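Local coordinates for protein chorismate synthase (Campylobacter jejuni, PDB 1SQ1) that probably catalyses the reduced-FMN-dependent elimination of phosphate from 5-enolpyruvylshikimate-3-phosphate to give chorismate, the branch point of aromatic amino acid biosynthesis, at residues 149-155 with 205-211; 239-245 with 287-293. All blocks are in the same frame, centred on the assembly; numbering follows the deposited sequence.

Contact 1 (149-155 with 205-211)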
ATOM      1  N   VAL A 149      19.617  -3.541  18.731  1.00 68.37           N
ATOM      2  CA  VAL A 149      19.091  -2.191  18.876  1.00 69.54           C
ATOM      3  C   VAL A 149      18.892  -1.897  20.360  1.00 70.05           C
ATOM      4  O   VAL A 149      18.189  -2.631  21.057  1.00 71.73           O
ATOM      5  CB  VAL A 149      17.740  -2.034  18.129  1.00 68.65           C
ATOM      6  CG1 VAL A 149      17.180  -0.640  18.352  1.00 68.15           C
ATOM      7  CG2 VAL A 149      17.939  -2.274  16.640  1.00 66.99           C
ATOM      8  N   GLN A 150      19.522  -0.831  20.839  1.00 69.66           N
ATOM      9  CA  GLN A 150      19.418  -0.436  22.239  1.00 68.88           C
ATOM     10  C   GLN A 150      19.325   1.077  22.345  1.00 67.88           C
ATOM     11  O   GLN A 150      19.897   1.793  21.523  1.00 67.77           O
ATOM     12  CB  GLN A 150      20.635  -0.946  23.012  1.00 71.28           C
ATOM     13  CG  GLN A 150      21.831  -1.269  22.120  1.00 70.86           C
ATOM     14  CD  GLN A 150      22.967  -1.935  22.875  1.00 70.47           C
ATOM     15  OE1 GLN A 150      22.740  -2.680  23.835  1.00 69.44           O
ATOM     16  NE2 GLN A 150      24.199  -1.686  22.431  1.00 69.08           N
ATOM     17  N   SER A 151      18.605   1.555  23.361  1.00 67.97           N
ATOM     18  CA  SER A 151      18.399   2.990  23.592  1.00 65.45           C
ATOM     19  C   SER A 151      18.418   3.339  25.078  1.00 63.72           C
ATOM     20  O   SER A 151      18.254   2.467  25.938  1.00 62.01           O
ATOM     21  CB  SER A 151      17.047   3.425  23.026  1.00 65.60           C
ATOM     22  OG  SER A 151      16.897   3.034  21.669  1.00 69.38           O
ATOM     23  N   GLY A 152      18.597   4.625  25.363  1.00 62.03           N
ATOM     24  CA  GLY A 152      18.621   5.094  26.737  1.00 61.46           C
ATOM     25  C   GLY A 152      18.533   6.605  26.826  1.00 61.79           C
ATOM     26  O   GLY A 152      18.769   7.291  25.834  1.00 63.56           O
ATOM     27  N   VAL A 153      18.201   7.127  28.008  1.00 60.36           N
ATOM     28  CA  VAL A 153      18.077   8.575  28.212  1.00 58.43           C
ATOM     29  C   VAL A 153      19.433   9.238  28.450  1.00 58.70           C
ATOM     30  O   VAL A 153      20.176   8.841  29.349  1.00 58.29           O
ATOM     31  CB  VAL A 153      17.201   8.912  29.440  1.00 57.53           C
ATOM     32  CG1 VAL A 153      16.914  10.403  29.471  1.00 55.29           C
ATOM     33  CG2 VAL A 153      15.923   8.108  29.421  1.00 55.19           C
ATOM     34  N   PHE A 154      19.752  10.259  27.663  1.00 58.04           N
ATOM     35  CA  PHE A 154      21.019  10.944  27.848  1.00 56.62           C
ATOM     36  C   PHE A 154      20.834  12.389  28.232  1.00 58.18           C
ATOM     37  O   PHE A 154      21.802  13.092  28.521  1.00 61.01           O
ATOM     38  CB  PHE A 154      21.888  10.847  26.597  1.00 53.82           C
ATOM     39  CG  PHE A 154      21.427  11.677  25.430  1.00 51.11           C
ATOM     40  CD1 PHE A 154      22.032  12.900  25.147  1.00 50.27           C
ATOM     41  CD2 PHE A 154      20.498  11.170  24.520  1.00 49.94           C
ATOM     42  CE1 PHE A 154      21.731  13.601  23.950  1.00 49.08           C
ATOM     43  CE2 PHE A 154      20.193  11.860  23.328  1.00 48.47           C
ATOM     44  CZ  PHE A 154      20.813  13.075  23.044  1.00 46.75           C
ATOM     45  N   GLY A 155      19.584  12.830  28.253  1.00 58.33           N
ATOM     46  CA  GLY A 155      19.295  14.200  28.614  1.00 55.76           C
ATOM     47  C   GLY A 155      17.943  14.312  29.277  1.00 56.27           C
ATOM     48  O   GLY A 155      16.972  13.678  28.856  1.00 57.35           O
ATOM     49  N   ALA A 205      12.917  15.176  27.536  1.00 61.68           N
ATOM     50  CA  ALA A 205      14.065  14.263  27.602  1.00 59.47           C
ATOM     51  C   ALA A 205      14.644  13.959  26.215  1.00 57.50           C
ATOM     52  O   ALA A 205      13.937  14.034  25.215  1.00 56.75           O
ATOM     53  CB  ALA A 205      13.662  12.966  28.293  1.00 57.51           C
ATOM     54  N   ALA A 206      15.934  13.627  26.167  1.00 55.87           N
ATOM     55  CA  ALA A 206      16.616  13.300  24.915  1.00 55.27           C
ATOM     56  C   ALA A 206      17.039  11.820  24.890  1.00 55.72           C
ATOM     57  O   ALA A 206      17.849  11.380  25.713  1.00 55.92           O
ATOM     58  CB  ALA A 206      17.827  14.192  24.742  1.00 50.35           C
ATOM     59  N   VAL A 207      16.487  11.058  23.947  1.00 53.96           N
ATOM     60  CA  VAL A 207      16.804   9.641  23.843  1.00 54.59           C
ATOM     61  C   VAL A 207      17.853   9.313  22.798  1.00 56.51           C
ATOM     62  O   VAL A 207      17.934   9.969  21.755  1.00 57.41           O
ATOM     63  CB  VAL A 207      15.554   8.822  23.543  1.00 53.42           C
ATOM     64  CG1 VAL A 207      15.940   7.404  23.194  1.00 49.51           C
ATOM     65  CG2 VAL A 207      14.641   8.837  24.754  1.00 54.51           C
ATOM     66  N   PHE A 208      18.657   8.293  23.096  1.00 56.76           N
ATOM     67  CA  PHE A 208      19.715   7.840  22.197  1.00 57.66           C
ATOM     68  C   PHE A 208      19.527   6.374  21.806  1.00 57.40           C
ATOM     69  O   PHE A 208      19.547   5.487  22.659  1.00 58.69           O
ATOM     70  CB  PHE A 208      21.082   7.995  22.859  1.00 59.46           C
ATOM     71  CG  PHE A 208      22.225   7.535  22.000  1.00 62.38           C
ATOM     72  CD1 PHE A 208      22.532   8.195  20.814  1.00 63.23           C
ATOM     73  CD2 PHE A 208      22.993   6.435  22.370  1.00 63.74           C
ATOM     74  CE1 PHE A 208      23.592   7.767  20.008  1.00 64.14           C
ATOM     75  CE2 PHE A 208      24.053   6.001  21.568  1.00 64.17           C
ATOM     76  CZ  PHE A 208      24.352   6.667  20.388  1.00 63.73           C
ATOM     77  N   THR A 209      19.344   6.120  20.517  1.00 57.06           N
ATOM     78  CA  THR A 209      19.167   4.755  20.038  1.00 56.65           C
ATOM     79  C   THR A 209      20.344   4.360  19.173  1.00 57.24           C
ATOM     80  O   THR A 209      20.608   4.969  18.137  1.00 56.45           O
ATOM     81  CB  THR A 209      17.912   4.589  19.191  1.00 56.53           C
ATOM     82  OG1 THR A 209      16.759   5.019  19.928  1.00 57.13           O
ATOM     83  CG2 THR A 209      17.760   3.135  18.814  1.00 56.31           C
ATOM     84  N   LYS A 210      21.050   3.330  19.613  1.00 58.33           N
ATOM     85  CA  LYS A 210      22.209   2.836  18.899  1.00 58.59           C
ATOM     86  C   LYS A 210      21.917   1.451  18.355  1.00 58.46           C
ATOM     87  O   LYS A 210      21.341   0.613  19.050  1.00 58.73           O
ATOM     88  CB  LYS A 210      23.413   2.795  19.841  1.00 60.48           C
ATOM     89  CG  LYS A 210      24.608   2.030  19.312  1.00 62.69           C
ATOM     90  CD  LYS A 210      25.881   2.548  19.944  1.00 65.25           C
ATOM     91  CE  LYS A 210      26.860   1.433  20.247  1.00 67.02           C
ATOM     92  NZ  LYS A 210      26.371   0.600  21.386  1.00 68.52           N
ATOM     93  N   VAL A 211      22.292   1.218  17.100  1.00 57.32           N
ATOM     94  CA  VAL A 211      22.079  -0.084  16.488  1.00 57.77           C
ATOM     95  C   VAL A 211      23.420  -0.610  15.990  1.00 58.96           C
ATOM     96  O   VAL A 211      24.090   0.044  15.185  1.00 59.84           O
ATOM     97  CB  VAL A 211      21.090   0.002  15.313  1.00 56.48           C
ATOM     98  CG1 VAL A 211      20.728  -1.390  14.841  1.00 54.86           C
ATOM     99  CG2 VAL A 211      19.845   0.760  15.733  1.00 55.06           C
TER
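F154 swings its ring back across A206, on the antiparallel neighbour. With chi1 at 72°, CG sits between the backbone N and the carbonyl carbon, and the ring leans over the other strand. From CB, which looks toward A206 O at 4.2 Å, the side chain runs through CG past the same oxygen. CD2 then packs against F208 CB, and CE2 puts the ring edge 3.3 Å from V207 O. CZ ends 3.6 Å from A206 CB. That methyl covers one ring face near the rim, a CH-pi contact, while the ring of F168 meets F154 from outside the pair. On the face carrying V149, S151 and V153, the hydroxyls S151 OG and T209 OG1 share a hydrogen bond of 2.6 Å; S151 OG also bonds S333 of helix 325-346. V149 and V211 lie alongside each other on this face, under the same helix. Paired backbone bonds join Q150 to K210 and G152 to F208. Past V153 the register slips by one: A206 O takes the N-H of F154 at 2.9 Å and a weak bond from G155 N, while A206 N returns a bond to G155 O. F154 and G155 thus share A206 as their partner, a classic beta bulge in an antiparallel sheet.

Contact 2 (239-245 with 287-293). With SO4 (sulfate ion), chain B.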
ATOM      1  N   ALA A 239       4.867  12.591  22.062  1.00 55.50           N
ATOM      2  CA  ALA A 239       5.780  13.537  22.675  1.00 53.13           C
ATOM      3  C   ALA A 239       7.034  13.870  21.880  1.00 51.76           C
ATOM      4  O   ALA A 239       7.773  14.765  22.264  1.00 52.98           O
ATOM      5  CB  ALA A 239       6.164  13.033  24.063  1.00 51.81           C
ATOM      6  N   VAL A 240       7.284  13.174  20.776  1.00 51.21           N
ATOM      7  CA  VAL A 240       8.491  13.451  20.009  1.00 50.60           C
ATOM      8  C   VAL A 240       8.367  14.689  19.139  1.00 51.44           C
ATOM      9  O   VAL A 240       7.403  14.839  18.387  1.00 54.11           O
ATOM     10  CB  VAL A 240       8.886  12.254  19.129  1.00 49.34           C
ATOM     11  CG1 VAL A 240      10.049  12.639  18.232  1.00 48.54           C
ATOM     12  CG2 VAL A 240       9.284  11.071  20.010  1.00 48.17           C
ATOM     13  N   LYS A 241       9.352  15.575  19.238  1.00 50.39           N
ATOM     14  CA  LYS A 241       9.333  16.801  18.454  1.00 50.74           C
ATOM     15  C   LYS A 241      10.590  17.017  17.589  1.00 50.84           C
ATOM     16  O   LYS A 241      10.691  18.002  16.847  1.00 50.99           O
ATOM     17  CB  LYS A 241       9.125  17.995  19.386  1.00 50.76           C
ATOM     18  CG  LYS A 241       7.880  17.902  20.262  1.00 49.76           C
ATOM     19  CD  LYS A 241       6.592  17.805  19.454  1.00 49.00           C
ATOM     20  CE  LYS A 241       6.374  18.997  18.539  1.00 45.90           C
ATOM     21  NZ  LYS A 241       5.093  18.804  17.813  1.00 45.93           N
ATOM     22  N   ALA A 242      11.552  16.109  17.690  1.00 50.23           N
ATOM     23  CA  ALA A 242      12.762  16.210  16.884  1.00 50.28           C
ATOM     24  C   ALA A 242      13.456  14.860  16.738  1.00 50.12           C
ATOM     25  O   ALA A 242      13.385  14.006  17.625  1.00 50.07           O
ATOM     26  CB  ALA A 242      13.716  17.227  17.486  1.00 52.80           C
ATOM     27  N   VAL A 243      14.127  14.686  15.605  1.00 48.72           N
ATOM     28  CA  VAL A 243      14.843  13.459  15.309  1.00 47.36           C
ATOM     29  C   VAL A 243      16.168  13.740  14.633  1.00 48.93           C
ATOM     30  O   VAL A 243      16.238  14.509  13.663  1.00 48.24           O
ATOM     31  CB  VAL A 243      14.049  12.579  14.381  1.00 46.30           C
ATOM     32  CG1 VAL A 243      14.826  11.326  14.088  1.00 48.08           C
ATOM     33  CG2 VAL A 243      12.716  12.262  15.001  1.00 45.18           C
ATOM     34  N   GLU A 244      17.220  13.110  15.146  1.00 48.81           N
ATOM     35  CA  GLU A 244      18.550  13.299  14.583  1.00 50.52           C
ATOM     36  C   GLU A 244      19.219  12.011  14.147  1.00 50.52           C
ATOM     37  O   GLU A 244      19.072  10.964  14.776  1.00 49.89           O
ATOM     38  CB  GLU A 244      19.478  13.980  15.586  1.00 52.40           C
ATOM     39  CG  GLU A 244      19.219  15.448  15.801  1.00 55.33           C
ATOM     40  CD  GLU A 244      20.286  16.075  16.656  1.00 56.93           C
ATOM     41  OE1 GLU A 244      20.477  15.614  17.800  1.00 56.26           O
ATOM     42  OE2 GLU A 244      20.939  17.026  16.179  1.00 60.29           O
ATOM     43  N   ILE A 245      19.974  12.099  13.066  1.00 50.09           N
ATOM     44  CA  ILE A 245      20.703  10.945  12.584  1.00 49.70           C
ATOM     45  C   ILE A 245      22.159  11.339  12.452  1.00 51.01           C
ATOM     46  O   ILE A 245      22.533  12.126  11.579  1.00 52.66           O
ATOM     47  CB  ILE A 245      20.160  10.451  11.233  1.00 49.52           C
ATOM     48  CG1 ILE A 245      18.727   9.933  11.418  1.00 48.08           C
ATOM     49  CG2 ILE A 245      21.061   9.359  10.684  1.00 48.62           C
ATOM     50  CD1 ILE A 245      18.098   9.402  10.175  1.00 45.24           C
ATOM     51  N   ILE A 287      23.285   5.785  14.589  1.00 54.53           N
ATOM     52  CA  ILE A 287      23.228   6.843  15.599  1.00 54.88           C
ATOM     53  C   ILE A 287      21.949   7.645  15.427  1.00 54.47           C
ATOM     54  O   ILE A 287      21.885   8.555  14.608  1.00 56.28           O
ATOM     55  CB  ILE A 287      24.418   7.819  15.479  1.00 57.01           C
ATOM     56  CG1 ILE A 287      25.732   7.039  15.376  1.00 56.28           C
ATOM     57  CG2 ILE A 287      24.467   8.727  16.699  1.00 55.56           C
ATOM     58  CD1 ILE A 287      25.995   6.161  16.567  1.00 58.16           C
ATOM     59  N   LEU A 288      20.939   7.305  16.217  1.00 53.18           N
ATOM     60  CA  LEU A 288      19.641   7.962  16.139  1.00 51.05           C
ATOM     61  C   LEU A 288      19.306   8.664  17.436  1.00 50.65           C
ATOM     62  O   LEU A 288      19.445   8.084  18.502  1.00 52.21           O
ATOM     63  CB  LEU A 288      18.547   6.926  15.862  1.00 48.71           C
ATOM     64  CG  LEU A 288      18.838   5.939  14.749  1.00 44.31           C
ATOM     65  CD1 LEU A 288      17.633   5.050  14.526  1.00 42.02           C
ATOM     66  CD2 LEU A 288      19.204   6.705  13.499  1.00 43.11           C
ATOM     67  N   LYS A 289      18.856   9.905  17.357  1.00 50.13           N
ATOM     68  CA  LYS A 289      18.498  10.610  18.571  1.00 51.61           C
ATOM     69  C   LYS A 289      17.071  11.119  18.483  1.00 51.79           C
ATOM     70  O   LYS A 289      16.707  11.789  17.516  1.00 52.68           O
ATOM     71  CB  LYS A 289      19.462  11.769  18.821  1.00 52.35           C
ATOM     72  CG  LYS A 289      20.932  11.404  18.772  1.00 50.93           C
ATOM     73  CD  LYS A 289      21.748  12.578  19.242  1.00 53.41           C
ATOM     74  CE  LYS A 289      23.224  12.432  18.918  1.00 55.99           C
ATOM     75  NZ  LYS A 289      23.473  12.528  17.440  1.00 58.40           N
ATOM     76  N   THR A 290      16.269  10.782  19.495  1.00 52.72           N
ATOM     77  CA  THR A 290      14.862  11.185  19.574  1.00 53.00           C
ATOM     78  C   THR A 290      14.623  12.091  20.786  1.00 52.83           C
ATOM     79  O   THR A 290      14.823  11.682  21.935  1.00 53.11           O
ATOM     80  CB  THR A 290      13.940   9.974  19.732  1.00 52.20           C
ATOM     81  OG1 THR A 290      14.177   9.060  18.665  1.00 54.75           O
ATOM     82  CG2 THR A 290      12.495  10.402  19.691  1.00 55.38           C
ATOM     83  N   TYR A 291      14.163  13.310  20.526  1.00 53.09           N
ATOM     84  CA  TYR A 291      13.895  14.272  21.583  1.00 52.26           C
ATOM     85  C   TYR A 291      12.435  14.363  21.984  1.00 51.61           C
ATOM     86  O   TYR A 291      11.576  14.737  21.193  1.00 51.27           O
ATOM     87  CB  TYR A 291      14.394  15.635  21.141  1.00 51.93           C
ATOM     88  CG  TYR A 291      15.861  15.609  20.839  1.00 52.71           C
ATOM     89  CD1 TYR A 291      16.803  15.717  21.856  1.00 52.23           C
ATOM     90  CD2 TYR A 291      16.311  15.405  19.544  1.00 53.16           C
ATOM     91  CE1 TYR A 291      18.158  15.620  21.586  1.00 52.16           C
ATOM     92  CE2 TYR A 291      17.664  15.304  19.264  1.00 53.06           C
ATOM     93  CZ  TYR A 291      18.578  15.410  20.288  1.00 52.02           C
ATOM     94  OH  TYR A 291      19.911  15.280  20.011  1.00 51.70           O
ATOM     95  N   PHE A 292      12.173  14.034  23.236  1.00 51.93           N
ATOM     96  CA  PHE A 292      10.831  14.071  23.767  1.00 53.71           C
ATOM     97  C   PHE A 292      10.517  15.377  24.496  1.00 56.27           C
ATOM     98  O   PHE A 292      11.348  15.920  25.237  1.00 57.39           O
ATOM     99  CB  PHE A 292      10.622  12.910  24.731  1.00 51.81           C
ATOM    100  CG  PHE A 292      10.554  11.564  24.066  1.00 51.35           C
ATOM    101  CD1 PHE A 292      11.695  10.973  23.529  1.00 50.34           C
ATOM    102  CD2 PHE A 292       9.356  10.862  24.031  1.00 48.37           C
ATOM    103  CE1 PHE A 292      11.643   9.715  22.966  1.00 51.33           C
ATOM    104  CE2 PHE A 292       9.293   9.600  23.468  1.00 50.37           C
ATOM    105  CZ  PHE A 292      10.440   9.019  22.939  1.00 52.15           C
ATOM    106  N   LYS A 293       9.302  15.877  24.290  1.00 56.86           N
ATOM    107  CA  LYS A 293       8.874  17.104  24.946  1.00 57.55           C
ATOM    108  C   LYS A 293       8.269  16.709  26.281  1.00 58.68           C
ATOM    109  O   LYS A 293       8.007  15.526  26.525  1.00 59.23           O
ATOM    110  CB  LYS A 293       7.819  17.821  24.105  1.00 56.18           C
ATOM    111  CG  LYS A 293       6.425  17.200  24.170  1.00 54.41           C
ATOM    112  CD  LYS A 293       5.412  17.962  23.306  1.00 52.41           C
ATOM    113  CE  LYS A 293       4.010  17.381  23.461  1.00 53.31           C
ATOM    114  NZ  LYS A 293       2.987  18.252  22.831  1.00 54.76           N
TER
HETATM  115  S   SO4 B 401       2.681  14.868  20.239  1.00 69.29           S
HETATM  116  O1  SO4 B 401       1.780  14.305  21.268  1.00 65.98           O
HETATM  117  O2  SO4 B 401       1.916  15.210  19.010  1.00 70.16           O
HETATM  118  O3  SO4 B 401       3.328  16.093  20.752  1.00 70.00           O
HETATM  119  O4  SO4 B 401       3.713  13.869  19.893  1.00 70.37           O
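Strands 240-245 and 287-292 run antiparallel, their axes 4.7 Å apart at closest and 168° between their directions. E244 and K289 exchange a pair of backbone bonds, K241 N reaches Y291 O, and beyond the strands K293 N bonds A239 O at 2.8 Å. On the face bearing V240, V243 and I245, V240 CG2 stands over the centre of the F292 ring, 3.8 Å from its centroid in a CH-pi contact. A chi1 of 174° at V240 sets CG2 beside the backbone N and so over the ring. I245 CG1 lies alongside L288 CD2. Strand 240-245 is an edge strand of its sheet within the chain, but A242 to E244 pair antiparallel with a strand of the second subunit, extending the sheet across the interface. On the opposite face A242 CB packs 3.8 Å from Y291 CD2, and E244 OE1 lies in the plane of the Y291 ring at its edge, near OH. E244 OE2 accepts from I249 N, and K289 NZ is salt-bridged to E165. A239 and K293, both predicted FMN ligands, contact a sulfate, probably from the crystallisation liquor: A239 N bonds its O4 at 2.8 Å, K293 NZ bonds O3 weakly, and G278 N of the second subunit adds another bond.

Overall arrangement
From the N terminus the chain first lays down a separate five-stranded sheet with helix 36-45, then helix 128-143 and strand 148-156. Contact 1 closes the excursion through helices 170-175 and 186-198 when strand 205-212 returns beside it. Helix 226-235 leads into strand 240-245, and contact 2 closes the loop between 245 and 287. The two closures are in series, neither nested nor crossed, with centres about 9 Å apart. They meet because strand 286-292 inserts next to 205-212: probable backbone bonds join A205 to F292 and V207 to T290. Together they order four consecutive strands, 148-156, 205-212, 286-292 and 240-245, with helix 325-346 packed on one face of the first two and the second subunit at the edge of the last.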